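Long-range contact in PrgZ (Enterococcus faecalis, PDB 4FAJ), which binds pheromone peptide as an extracellular, membrane-anchored receptor of the solute-binding protein family, and probably serves in peptide uptake: residues Y261-F274 against G552-K564. Residues are numbered along the deposited sequence; the frame is centred on the assembly and turned at random.
With ZN (zinc ion), chain E.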
ATOM      1  N   TYR A 261      12.840  18.911  14.482  1.00 21.20           N
ATOM      2  CA  TYR A 261      13.023  17.462  14.388  1.00 20.32           C
ATOM      3  C   TYR A 261      14.242  17.020  15.200  1.00 20.77           C
ATOM      4  O   TYR A 261      15.295  17.666  15.135  1.00 20.15           O
ATOM      5  CB  TYR A 261      13.183  17.071  12.920  1.00 20.22           C
ATOM      6  CG  TYR A 261      13.462  15.607  12.678  1.00 19.77           C
ATOM      7  CD1 TYR A 261      12.641  14.620  13.215  1.00 19.02           C
ATOM      8  CD2 TYR A 261      14.548  15.209  11.892  1.00 19.92           C
ATOM      9  CE1 TYR A 261      12.899  13.267  12.980  1.00 19.52           C
ATOM     10  CE2 TYR A 261      14.811  13.869  11.656  1.00 19.47           C
ATOM     11  CZ  TYR A 261      13.998  12.902  12.201  1.00 20.34           C
ATOM     12  OH  TYR A 261      14.273  11.575  11.957  1.00 21.19           O
ATOM     13  N   TRP A 262      14.112  15.924  15.956  1.00 20.67           N
ATOM     14  CA  TRP A 262      15.177  15.531  16.891  1.00 21.01           C
ATOM     15  C   TRP A 262      16.484  15.249  16.158  1.00 21.17           C
ATOM     16  O   TRP A 262      17.546  15.511  16.692  1.00 21.68           O
ATOM     17  CB  TRP A 262      14.775  14.335  17.776  1.00 20.60           C
ATOM     18  CG  TRP A 262      14.694  13.027  17.054  1.00 20.45           C
ATOM     19  CD1 TRP A 262      13.574  12.456  16.517  1.00 19.06           C
ATOM     20  CD2 TRP A 262      15.769  12.125  16.783  1.00 20.09           C
ATOM     21  NE1 TRP A 262      13.888  11.263  15.933  1.00 19.17           N
ATOM     22  CE2 TRP A 262      15.228  11.035  16.069  1.00 19.27           C
ATOM     23  CE3 TRP A 262      17.140  12.140  17.052  1.00 20.67           C
ATOM     24  CZ2 TRP A 262      16.010   9.958  15.631  1.00 20.07           C
ATOM     25  CZ3 TRP A 262      17.918  11.069  16.622  1.00 20.43           C
ATOM     26  CH2 TRP A 262      17.348   9.988  15.930  1.00 19.91           C
ATOM     27  N   ASP A 263      16.393  14.712  14.939  1.00 20.99           N
ATOM     28  CA  ASP A 263      17.569  14.389  14.148  1.00 20.91           C
ATOM     29  C   ASP A 263      17.767  15.347  12.970  1.00 21.37           C
ATOM     30  O   ASP A 263      18.272  14.950  11.916  1.00 20.58           O
ATOM     31  CB  ASP A 263      17.452  12.955  13.646  1.00 20.53           C
ATOM     32  CG  ASP A 263      18.793  12.297  13.412  1.00 21.18           C
ATOM     33  OD1 ASP A 263      19.835  12.838  13.820  1.00 23.55           O
ATOM     34  OD2 ASP A 263      18.793  11.211  12.807  1.00 22.76           O
ATOM     35  N   GLN A 264      17.403  16.616  13.162  1.00 22.34           N
ATOM     36  CA  GLN A 264      17.552  17.632  12.118  1.00 22.83           C
ATOM     37  C   GLN A 264      18.991  17.758  11.579  1.00 23.34           C
ATOM     38  O   GLN A 264      19.189  18.121  10.414  1.00 23.04           O
ATOM     39  CB  GLN A 264      17.036  18.995  12.609  1.00 23.36           C
ATOM     40  CG  GLN A 264      17.872  19.654  13.719  1.00 25.06           C
ATOM     41  CD  GLN A 264      19.135  20.342  13.199  1.00 26.87           C
ATOM     42  OE1 GLN A 264      19.164  20.862  12.082  1.00 26.47           O
ATOM     43  NE2 GLN A 264      20.189  20.345  14.022  1.00 27.35           N
ATOM     44  N   LYS A 265      19.983  17.442  12.412  1.00 23.82           N
ATOM     45  CA  LYS A 265      21.392  17.500  11.992  1.00 24.49           C
ATOM     46  C   LYS A 265      21.724  16.610  10.771  1.00 24.38           C
ATOM     47  O   LYS A 265      22.669  16.896  10.034  1.00 24.31           O
ATOM     48  CB  LYS A 265      22.324  17.161  13.165  1.00 25.11           C
ATOM     49  CG  LYS A 265      22.469  15.668  13.455  1.00 26.29           C
ATOM     50  CD  LYS A 265      23.441  15.407  14.613  1.00 29.14           C
ATOM     51  CE  LYS A 265      23.513  13.924  14.953  1.00 30.28           C
ATOM     52  NZ  LYS A 265      22.195  13.394  15.398  1.00 31.52           N
ATOM     53  N   ASP A 266      20.949  15.549  10.562  1.00 23.60           N
ATOM     54  CA  ASP A 266      21.134  14.649   9.407  1.00 23.67           C
ATOM     55  C   ASP A 266      20.437  15.101   8.116  1.00 22.76           C
ATOM     56  O   ASP A 266      20.635  14.495   7.058  1.00 22.73           O
ATOM     57  CB  ASP A 266      20.606  13.252   9.756  1.00 23.77           C
ATOM     58  CG  ASP A 266      21.577  12.436  10.582  1.00 26.11           C
ATOM     59  OD1 ASP A 266      22.625  12.955  11.015  1.00 28.46           O
ATOM     60  OD2 ASP A 266      21.270  11.247  10.804  1.00 31.04           O
ATOM     61  N   VAL A 267      19.607  16.138   8.200  1.00 22.17           N
ATOM     62  CA  VAL A 267      18.784  16.569   7.085  1.00 21.45           C
ATOM     63  C   VAL A 267      19.434  17.735   6.335  1.00 22.26           C
ATOM     64  O   VAL A 267      19.678  18.792   6.919  1.00 21.80           O
ATOM     65  CB  VAL A 267      17.368  16.965   7.590  1.00 21.50           C
ATOM     66  CG1 VAL A 267      16.440  17.315   6.423  1.00 21.24           C
ATOM     67  CG2 VAL A 267      16.776  15.817   8.388  1.00 19.63           C
ATOM     68  N   SER A 268      19.705  17.543   5.045  1.00 22.20           N
ATOM     69  CA  SER A 268      20.331  18.596   4.216  1.00 23.15           C
ATOM     70  C   SER A 268      19.345  19.402   3.389  1.00 22.90           C
ATOM     71  O   SER A 268      19.600  20.555   3.104  1.00 22.42           O
ATOM     72  CB  SER A 268      21.365  18.004   3.260  1.00 23.35           C
ATOM     73  OG  SER A 268      22.340  17.256   3.958  1.00 25.94           O
ATOM     74  N   MET A 269      18.240  18.791   2.957  1.00 22.53           N
ATOM     75  CA  MET A 269      17.338  19.478   2.046  1.00 22.75           C
ATOM     76  C   MET A 269      16.592  20.611   2.748  1.00 23.46           C
ATOM     77  O   MET A 269      16.066  20.430   3.843  1.00 23.64           O
ATOM     78  CB  MET A 269      16.336  18.499   1.421  1.00 22.08           C
ATOM     79  CG  MET A 269      16.979  17.422   0.557  1.00 21.51           C
ATOM     80  SD  MET A 269      17.799  18.052  -0.919  1.00 20.38           S
ATOM     81  CE  MET A 269      16.413  18.572  -1.928  1.00 19.70           C
ATOM     82  N   ASP A 270      16.555  21.774   2.101  1.00 24.21           N
ATOM     83  CA  ASP A 270      15.790  22.925   2.580  1.00 24.63           C
ATOM     84  C   ASP A 270      14.318  22.735   2.254  1.00 23.61           C
ATOM     85  O   ASP A 270      13.444  23.011   3.071  1.00 23.24           O
ATOM     86  CB  ASP A 270      16.267  24.207   1.906  1.00 25.66           C
ATOM     87  CG  ASP A 270      17.706  24.577   2.271  1.00 28.77           C
ATOM     88  OD1 ASP A 270      18.225  24.135   3.319  1.00 31.82           O
ATOM     89  OD2 ASP A 270      18.317  25.329   1.488  1.00 34.03           O
ATOM     90  N   LYS A 271      14.050  22.287   1.036  1.00 22.99           N
ATOM     91  CA  LYS A 271      12.696  21.919   0.646  1.00 22.20           C
ATOM     92  C   LYS A 271      12.687  20.992  -0.551  1.00 20.88           C
ATOM     93  O   LYS A 271      13.634  20.949  -1.349  1.00 20.02           O
ATOM     94  CB  LYS A 271      11.817  23.144   0.372  1.00 23.51           C
ATOM     95  CG  LYS A 271      12.412  24.162  -0.556  1.00 26.09           C
ATOM     96  CD  LYS A 271      11.359  25.210  -1.014  1.00 30.53           C
ATOM     97  CE  LYS A 271      10.872  24.906  -2.436  1.00 32.01           C
ATOM     98  NZ  LYS A 271       9.605  25.606  -2.846  1.00 34.70           N
ATOM     99  N   ILE A 272      11.596  20.243  -0.641  1.00 18.89           N
ATOM    100  CA  ILE A 272      11.346  19.341  -1.737  1.00 18.40           C
ATOM    101  C   ILE A 272       9.940  19.639  -2.235  1.00 18.22           C
ATOM    102  O   ILE A 272       8.997  19.676  -1.440  1.00 18.37           O
ATOM    103  CB  ILE A 272      11.456  17.859  -1.294  1.00 17.08           C
ATOM    104  CG1 ILE A 272      12.698  17.634  -0.431  1.00 16.96           C
ATOM    105  CG2 ILE A 272      11.458  16.946  -2.509  1.00 18.26           C
ATOM    106  CD1 ILE A 272      12.820  16.221   0.125  1.00 13.62           C
ATOM    107  N   ASN A 273       9.822  19.888  -3.535  1.00 18.46           N
ATOM    108  CA  ASN A 273       8.539  20.107  -4.208  1.00 18.66           C
ATOM    109  C   ASN A 273       8.059  18.816  -4.855  1.00 17.76           C
ATOM    110  O   ASN A 273       8.867  17.973  -5.238  1.00 17.53           O
ATOM    111  CB  ASN A 273       8.685  21.201  -5.276  1.00 19.31           C
ATOM    112  CG  ASN A 273       9.257  22.492  -4.718  1.00 21.71           C
ATOM    113  OD1 ASN A 273      10.368  22.911  -5.078  1.00 24.36           O
ATOM    114  ND2 ASN A 273       8.521  23.111  -3.817  1.00 21.31           N
ATOM    115  N   PHE A 274       6.741  18.641  -4.958  1.00 17.67           N
ATOM    116  CA  PHE A 274       6.177  17.463  -5.620  1.00 16.25           C
ATOM    117  C   PHE A 274       5.176  17.895  -6.688  1.00 17.04           C
ATOM    118  O   PHE A 274       4.438  18.860  -6.485  1.00 16.87           O
ATOM    119  CB  PHE A 274       5.513  16.537  -4.607  1.00 16.19           C
ATOM    120  CG  PHE A 274       6.481  15.954  -3.614  1.00 14.90           C
ATOM    121  CD1 PHE A 274       7.056  14.707  -3.832  1.00 14.29           C
ATOM    122  CD2 PHE A 274       6.845  16.671  -2.483  1.00 14.30           C
ATOM    123  CE1 PHE A 274       7.969  14.175  -2.931  1.00 12.79           C
ATOM    124  CE2 PHE A 274       7.755  16.141  -1.572  1.00 14.61           C
ATOM    125  CZ  PHE A 274       8.324  14.887  -1.810  1.00 14.09           C
ATOM    126  N   GLY A 552       6.438  -1.120   2.207  1.00 17.06           N
ATOM    127  CA  GLY A 552       6.065   0.042   3.011  1.00 17.27           C
ATOM    128  C   GLY A 552       6.108   1.331   2.212  1.00 17.09           C
ATOM    129  O   GLY A 552       5.953   1.323   0.986  1.00 17.21           O
ATOM    130  N   ALA A 553       6.326   2.442   2.908  1.00 16.63           N
ATOM    131  CA  ALA A 553       6.384   3.751   2.261  1.00 16.78           C
ATOM    132  C   ALA A 553       7.595   3.763   1.324  1.00 16.62           C
ATOM    133  O   ALA A 553       8.697   3.482   1.755  1.00 17.05           O
ATOM    134  CB  ALA A 553       6.491   4.848   3.305  1.00 16.75           C
ATOM    135  N   LYS A 554       7.382   4.088   0.054  1.00 17.07           N
ATOM    136  CA  LYS A 554       8.382   3.853  -0.991  1.00 16.84           C
ATOM    137  C   LYS A 554       9.655   4.697  -0.870  1.00 16.66           C
ATOM    138  O   LYS A 554      10.751   4.198  -1.165  1.00 15.83           O
ATOM    139  CB  LYS A 554       7.775   4.072  -2.377  1.00 17.41           C
ATOM    140  CG  LYS A 554       8.689   3.645  -3.526  1.00 18.97           C
ATOM    141  CD  LYS A 554       8.031   3.848  -4.887  1.00 21.85           C
ATOM    142  CE  LYS A 554       6.947   2.832  -5.180  1.00 22.43           C
ATOM    143  NZ  LYS A 554       6.665   2.740  -6.670  1.00 21.66           N
ATOM    144  N   TYR A 555       9.523   5.966  -0.485  1.00 16.11           N
ATOM    145  CA  TYR A 555      10.691   6.863  -0.462  1.00 16.28           C
ATOM    146  C   TYR A 555      10.916   7.482   0.906  1.00 15.88           C
ATOM    147  O   TYR A 555       9.967   7.897   1.565  1.00 15.26           O
ATOM    148  CB  TYR A 555      10.557   7.979  -1.512  1.00 17.03           C
ATOM    149  CG  TYR A 555      10.602   7.484  -2.940  1.00 17.42           C
ATOM    150  CD1 TYR A 555      11.792   7.028  -3.493  1.00 19.26           C
ATOM    151  CD2 TYR A 555       9.454   7.455  -3.735  1.00 19.79           C
ATOM    152  CE1 TYR A 555      11.852   6.559  -4.792  1.00 19.74           C
ATOM    153  CE2 TYR A 555       9.506   6.993  -5.060  1.00 20.07           C
ATOM    154  CZ  TYR A 555      10.715   6.544  -5.570  1.00 20.27           C
ATOM    155  OH  TYR A 555      10.819   6.083  -6.862  1.00 22.20           O
ATOM    156  N   ASP A 556      12.183   7.527   1.317  1.00 15.46           N
ATOM    157  CA  ASP A 556      12.612   8.259   2.500  1.00 15.68           C
ATOM    158  C   ASP A 556      13.656   9.290   2.070  1.00 15.56           C
ATOM    159  O   ASP A 556      14.769   8.945   1.653  1.00 14.38           O
ATOM    160  CB  ASP A 556      13.196   7.309   3.549  1.00 16.14           C
ATOM    161  CG  ASP A 556      13.522   8.009   4.866  1.00 18.04           C
ATOM    162  OD1 ASP A 556      13.364   9.246   4.948  1.00 19.91           O
ATOM    163  OD2 ASP A 556      13.914   7.312   5.827  1.00 20.63           O
ATOM    164  N   TYR A 557      13.272  10.556   2.158  1.00 15.10           N
ATOM    165  CA  TYR A 557      14.113  11.664   1.721  1.00 15.62           C
ATOM    166  C   TYR A 557      14.930  12.296   2.858  1.00 15.98           C
ATOM    167  O   TYR A 557      15.606  13.305   2.650  1.00 15.60           O
ATOM    168  CB  TYR A 557      13.228  12.735   1.097  1.00 15.96           C
ATOM    169  CG  TYR A 557      12.347  12.227  -0.024  1.00 15.25           C
ATOM    170  CD1 TYR A 557      12.896  11.711  -1.181  1.00 15.91           C
ATOM    171  CD2 TYR A 557      10.956  12.286   0.070  1.00 15.65           C
ATOM    172  CE1 TYR A 557      12.087  11.256  -2.226  1.00 15.34           C
ATOM    173  CE2 TYR A 557      10.151  11.838  -0.952  1.00 14.76           C
ATOM    174  CZ  TYR A 557      10.721  11.333  -2.109  1.00 15.54           C
ATOM    175  OH  TYR A 557       9.916  10.884  -3.132  1.00 14.29           O
ATOM    176  N   LYS A 558      14.871  11.706   4.051  1.00 16.26           N
ATOM    177  CA  LYS A 558      15.483  12.292   5.241  1.00 16.73           C
ATOM    178  C   LYS A 558      16.928  12.757   5.005  1.00 17.84           C
ATOM    179  O   LYS A 558      17.288  13.870   5.368  1.00 18.16           O
ATOM    180  CB  LYS A 558      15.454  11.296   6.410  1.00 16.61           C
ATOM    181  CG  LYS A 558      16.233  11.762   7.655  1.00 16.69           C
ATOM    182  CD  LYS A 558      16.022  10.803   8.838  1.00 17.83           C
ATOM    183  CE  LYS A 558      17.000  11.094   9.951  1.00 17.66           C
ATOM    184  NZ  LYS A 558      16.898  10.093  11.043  1.00 17.08           N
ATOM    185  N   LYS A 559      17.744  11.892   4.414  1.00 18.94           N
ATOM    186  CA  LYS A 559      19.170  12.162   4.254  1.00 19.91           C
ATOM    187  C   LYS A 559      19.518  12.576   2.820  1.00 20.44           C
ATOM    188  O   LYS A 559      20.695  12.649   2.454  1.00 20.49           O
ATOM    189  CB  LYS A 559      19.991  10.945   4.691  1.00 20.69           C
ATOM    190  CG  LYS A 559      19.922  10.651   6.186  1.00 23.28           C
ATOM    191  CD  LYS A 559      20.891   9.518   6.568  1.00 26.69           C
ATOM    192  CE  LYS A 559      20.575   8.893   7.937  1.00 28.60           C
ATOM    193  NZ  LYS A 559      21.475   9.374   9.031  1.00 31.70           N
ATOM    194  N   MET A 560      18.494  12.885   2.025  1.00 20.13           N
ATOM    195  CA  MET A 560      18.671  13.349   0.648  1.00 21.05           C
ATOM    196  C   MET A 560      19.567  14.586   0.595  1.00 21.76           C
ATOM    197  O   MET A 560      19.487  15.443   1.475  1.00 22.06           O
ATOM    198  CB  MET A 560      17.303  13.682   0.041  1.00 20.47           C
ATOM    199  CG  MET A 560      17.305  14.221  -1.381  1.00 21.30           C
ATOM    200  SD  MET A 560      15.608  14.505  -1.946  1.00 20.47           S
ATOM    201  CE  MET A 560      15.917  15.096  -3.606  1.00 22.01           C
ATOM    202  N   ARG A 561      20.409  14.673  -0.433  1.00 22.21           N
ATOM    203  CA  ARG A 561      21.193  15.887  -0.695  1.00 23.66           C
ATOM    204  C   ARG A 561      21.469  16.077  -2.189  1.00 23.68           C
ATOM    205  O   ARG A 561      21.372  15.132  -2.967  1.00 22.58           O
ATOM    206  CB  ARG A 561      22.507  15.870   0.088  1.00 24.47           C
ATOM    207  CG  ARG A 561      23.523  14.861  -0.409  1.00 27.26           C
ATOM    208  CD  ARG A 561      24.779  14.869   0.452  1.00 31.25           C
ATOM    209  NE  ARG A 561      25.887  14.204  -0.234  1.00 34.42           N
ATOM    210  CZ  ARG A 561      26.139  12.896  -0.198  1.00 36.31           C
ATOM    211  NH1 ARG A 561      25.382  12.073   0.505  1.00 36.33           N
ATOM    212  NH2 ARG A 561      27.174  12.403  -0.870  1.00 37.31           N
ATOM    213  N   ILE A 562      21.805  17.307  -2.576  1.00 24.76           N
ATOM    214  CA  ILE A 562      22.101  17.647  -3.960  1.00 25.91           C
ATOM    215  C   ILE A 562      23.600  17.908  -4.063  1.00 27.96           C
ATOM    216  O   ILE A 562      24.125  18.772  -3.365  1.00 27.52           O
ATOM    217  CB  ILE A 562      21.326  18.904  -4.436  1.00 25.94           C
ATOM    218  CG1 ILE A 562      19.825  18.776  -4.165  1.00 25.64           C
ATOM    219  CG2 ILE A 562      21.563  19.156  -5.923  1.00 26.38           C
ATOM    220  CD1 ILE A 562      19.181  17.540  -4.793  1.00 24.47           C
ATOM    221  N   GLU A 563      24.278  17.148  -4.923  1.00 30.32           N
ATOM    222  CA  GLU A 563      25.703  17.340  -5.204  1.00 32.92           C
ATOM    223  C   GLU A 563      25.904  17.681  -6.677  1.00 34.45           C
ATOM    224  O   GLU A 563      25.576  16.865  -7.540  1.00 34.83           O
ATOM    225  CB  GLU A 563      26.480  16.058  -4.911  1.00 33.26           C
ATOM    226  CG  GLU A 563      26.726  15.757  -3.447  1.00 35.54           C
ATOM    227  CD  GLU A 563      27.851  14.730  -3.246  1.00 39.17           C
ATOM    228  OE1 GLU A 563      28.417  14.227  -4.252  1.00 41.57           O
ATOM    229  OE2 GLU A 563      28.168  14.424  -2.077  1.00 39.72           O
ATOM    230  N   LYS A 564      26.459  18.859  -6.960  1.00 36.35           N
ATOM    231  CA  LYS A 564      26.786  19.294  -8.337  1.00 37.71           C
ATOM    232  C   LYS A 564      25.596  19.263  -9.306  1.00 37.72           C
ATOM    233  O   LYS A 564      24.971  20.292  -9.579  1.00 38.14           O
ATOM    234  CB  LYS A 564      27.935  18.457  -8.911  1.00 38.45           C
ATOM    235  CG  LYS A 564      29.255  18.653  -8.182  1.00 40.10           C
ATOM    236  CD  LYS A 564      30.389  17.895  -8.868  1.00 42.34           C
ATOM    237  CE  LYS A 564      31.745  18.225  -8.245  1.00 43.15           C
ATOM    238  NZ  LYS A 564      32.183  19.615  -8.565  1.00 44.89           N
TER
HETATM  239 ZN    ZN E 603      20.714  10.406  12.485  1.00 32.50          ZN
HETATM  240  O   HOH W   1      21.793  14.804   4.787  1.00 39.00           O
HETATM  241  O   HOH W   2      17.962  15.808   3.525  1.00 20.74           O
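Val267 and Ser268 run past the type I turn from Tyr557 to Met560 without pairing as strands, their CA atoms nearest Lys559 and Arg561, and water bridges much of the backbone gap. One water donates to Lys558 O and Met560 O and accepts from Met269 N; a direct backbone touch is the CA-H...O contact from Val267 CA to Lys558 O, 3.5 Å. Beside this seam two lysines of 552-564 show how a zinc site draws in second-shell cations. Asp263 OD2 lies 3.2 Å from Asp266 OD2, and both bind the zinc, a closeness that the shared metal probably makes tolerable. Lys558, extended throughout (chi1 173°), crosses Asp263 at about a right angle and bonds to Asp263 OD2 on the anti side of the carboxylate, NZ to OD2 2.8 Å. The same NZ donates to Tyr261 OH, which Glu92 also holds, while Lys558 CE lies at the edge of the tyrosine ring. Lys559 runs alongside Asp266, and its NZ descends on Asp266 OD2 from above the carboxylate plane at 2.6 Å. Lys265 NZ takes the other oxygen, Asp263 OD1, nearly along its C-O axis, and the three ammonium groups, with the zinc, probably balance the acidic pair. The contact packs the C-terminal tail of a family 5 solute-binding protein against side chains of the mixed sheet in which strand 271-276 lies between 61-66 and 252-257. Beyond the waters the interface turns apolar. Met269, bent at chi2 and chi3, crosses the extended Met560, CG to CG 3.8 Å, and sets its SD against Ile562 CG1. Ile272 CD1 reaches both Met560 SD and Tyr557 CB, the latter at 3.6 Å. Farther along, Phe274 turns its edge to Tyr557 CE2, with CZ 3.7 Å from that atom and the ring planes at 53°.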